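Local coordinates for nitrate regulatory protein (Klebsiella oxytoca, PDB 4AKK) that senses nitrate and nitrite and, in response, binds the nasF operon leader RNA at its terminator to bring about transcription antitermination, at residues Arg367-Lys372 against Ile406-Leu411. Sequence-based numbering, arbitrary orientation.
Sequences RKLIEK and IARALL
Leu369 and Leu411 meet in a small apolar helix-helix contact inside the ANTAR RNA-binding domain, where helix 403-412 packs against helix 360-380; the axes of segments 367-372 and 406-411 run at 52° to each other, 8.5 Å apart at closest approach. The backbones come nearest at Ala407, whose CA lies 5.3 Å from Ile370 CA. With nothing beyond its methyl, Ala407 fits against backbone: CB is 3.7 Å from Leu369 O and 3.9 Å from Ile370 CA. The two branches of Leu369 serve different partners. CD2 touches Leu411 CD1 at 3.9 Å, the two leucines crossing at a slant, while CD1 sits 3.5 Å from Arg408 NE. The Arg408 chain, extended from CG to NE (chi3 -176°), brings NE to that methyl, and a chi4 of 110° turns the guanidinium, which meets it obliquely. The other branch of Leu411, CD2, rests 3.9 Å from Lys372 CB, the aliphatic base of a lysine whose amine leads away. Ala407 and Leu410 continue the packing onto Ala373, and Leu410 also meets Val413 of the second subunit. Methyl groups packed on side chains and on backbone thus do most of the joining, with Arg408 and Lys372 at the margins, so cohesion between the segments rests on van der Waals and hydrophobic contact rather than on paired charges.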
loop_
_atom_site.group_PDB
_atom_site.type_symbol
_atom_site.label_atom_id
_atom_site.label_comp_id
_atom_site.label_asym_id
_atom_site.label_seq_id
_atom_site.Cartn_x
_atom_site.Cartn_y
_atom_site.Cartn_z
ATOM N N ARG A 367 17.547 -8.013 7.903
ATOM C CA ARG A 367 18.977 -8.163 8.104
ATOM C C ARG A 367 19.544 -9.285 7.242
ATOM O O ARG A 367 20.665 -9.183 6.747
ATOM C CB ARG A 367 19.302 -8.357 9.579
ATOM C CG ARG A 367 19.257 -7.042 10.318
ATOM C CD ARG A 367 19.157 -7.212 11.801
ATOM N NE ARG A 367 18.723 -5.974 12.436
ATOM C CZ ARG A 367 18.855 -5.727 13.733
ATOM N NH1 ARG A 367 19.416 -6.640 14.515
ATOM N NH2 ARG A 367 18.434 -4.575 14.247
ATOM N N LYS A 368 18.753 -10.334 7.036
ATOM C CA LYS A 368 19.160 -11.446 6.175
ATOM C C LYS A 368 19.432 -10.937 4.758
ATOM O O LYS A 368 20.412 -11.317 4.108
ATOM C CB LYS A 368 18.074 -12.529 6.125
ATOM C CG LYS A 368 18.425 -13.684 5.181
ATOM C CD LYS A 368 17.240 -14.093 4.319
ATOM C CE LYS A 368 16.080 -14.578 5.166
ATOM N NZ LYS A 368 15.154 -15.443 4.389
ATOM N N LEU A 369 18.548 -10.077 4.281
ATOM C CA LEU A 369 18.735 -9.453 2.979
ATOM C C LEU A 369 19.987 -8.593 2.930
ATOM O O LEU A 369 20.736 -8.634 1.953
ATOM C CB LEU A 369 17.513 -8.625 2.623
ATOM C CG LEU A 369 16.276 -9.499 2.475
ATOM C CD1 LEU A 369 15.006 -8.660 2.399
ATOM C CD2 LEU A 369 16.428 -10.389 1.249
ATOM N N ILE A 370 20.219 -7.823 3.993
ATOM C CA ILE A 370 21.390 -6.968 4.068
ATOM C C ILE A 370 22.684 -7.780 4.137
ATOM O O ILE A 370 23.698 -7.398 3.550
ATOM C CB ILE A 370 21.313 -5.998 5.269
ATOM C CG1 ILE A 370 20.221 -4.945 5.033
ATOM C CG2 ILE A 370 22.633 -5.309 5.458
ATOM C CD1 ILE A 370 19.709 -4.270 6.301
ATOM N N GLU A 371 22.654 -8.900 4.859
ATOM C CA GLU A 371 23.824 -9.774 4.935
ATOM C C GLU A 371 24.161 -10.353 3.555
ATOM O O GLU A 371 25.315 -10.318 3.118
ATOM C CB GLU A 371 23.615 -10.888 5.966
ATOM C CG GLU A 371 23.578 -10.397 7.419
ATOM C CD GLU A 371 24.841 -9.664 7.818
ATOM O OE1 GLU A 371 25.915 -9.965 7.253
ATOM O OE2 GLU A 371 24.761 -8.780 8.695
ATOM N N LYS A 372 23.147 -10.870 2.871
ATOM C CA LYS A 372 23.303 -11.302 1.477
ATOM C C LYS A 372 23.889 -10.221 0.550
ATOM O O LYS A 372 24.830 -10.477 -0.206
ATOM C CB LYS A 372 21.966 -11.770 0.919
ATOM C CG LYS A 372 21.487 -13.125 1.415
ATOM C CD LYS A 372 20.047 -13.355 0.950
ATOM C CE LYS A 372 19.576 -14.782 1.172
ATOM N NZ LYS A 372 19.934 -15.666 0.029
ATOM N N ILE A 406 18.013 -0.848 -0.583
ATOM C CA ILE A 406 19.251 -0.921 -1.350
ATOM C C ILE A 406 19.660 -2.370 -1.527
ATOM O O ILE A 406 20.087 -2.774 -2.602
ATOM C CB ILE A 406 20.410 -0.206 -0.622
ATOM C CG1 ILE A 406 20.102 1.283 -0.442
ATOM C CG2 ILE A 406 21.735 -0.452 -1.356
ATOM C CD1 ILE A 406 19.701 2.003 -1.735
ATOM N N ALA A 407 19.544 -3.144 -0.450
ATOM C CA ALA A 407 19.954 -4.539 -0.462
ATOM C C ALA A 407 19.123 -5.336 -1.445
ATOM O O ALA A 407 19.656 -6.151 -2.209
ATOM C CB ALA A 407 19.834 -5.151 0.938
ATOM N N ARG A 408 17.811 -5.111 -1.395
ATOM C CA ARG A 408 16.879 -5.753 -2.297
ATOM C C ARG A 408 17.198 -5.359 -3.723
ATOM O O ARG A 408 17.205 -6.208 -4.604
ATOM C CB ARG A 408 15.440 -5.374 -1.964
ATOM C CG ARG A 408 14.866 -6.126 -0.784
ATOM C CD ARG A 408 13.352 -5.963 -0.694
ATOM N NE ARG A 408 12.820 -6.619 0.494
ATOM C CZ ARG A 408 12.317 -5.981 1.545
ATOM N NH1 ARG A 408 12.248 -4.658 1.556
ATOM N NH2 ARG A 408 11.868 -6.672 2.585
ATOM N N ALA A 409 17.469 -4.078 -3.958
ATOM C CA ALA A 409 17.807 -3.647 -5.311
ATOM C C ALA A 409 19.005 -4.423 -5.860
ATOM O O ALA A 409 18.988 -4.859 -7.001
ATOM C CB ALA A 409 18.068 -2.138 -5.372
ATOM N N LEU A 410 20.039 -4.602 -5.045
ATOM C CA LEU A 410 21.259 -5.268 -5.514
ATOM C C LEU A 410 21.065 -6.764 -5.789
ATOM O O LEU A 410 21.634 -7.301 -6.738
ATOM C CB LEU A 410 22.421 -5.048 -4.540
ATOM C CG LEU A 410 23.726 -5.823 -4.771
ATOM C CD1 LEU A 410 24.298 -5.543 -6.152
ATOM C CD2 LEU A 410 24.758 -5.499 -3.688
ATOM N N LEU A 411 20.268 -7.431 -4.958
ATOM C CA LEU A 411 19.980 -8.849 -5.153
ATOM C C LEU A 411 19.108 -9.054 -6.394
ATOM O O LEU A 411 19.196 -10.075 -7.077
ATOM C CB LEU A 411 19.296 -9.441 -3.915
ATOM C CG LEU A 411 20.075 -9.388 -2.598
ATOM C CD1 LEU A 411 19.170 -9.738 -1.427
ATOM C CD2 LEU A 411 21.276 -10.311 -2.644
#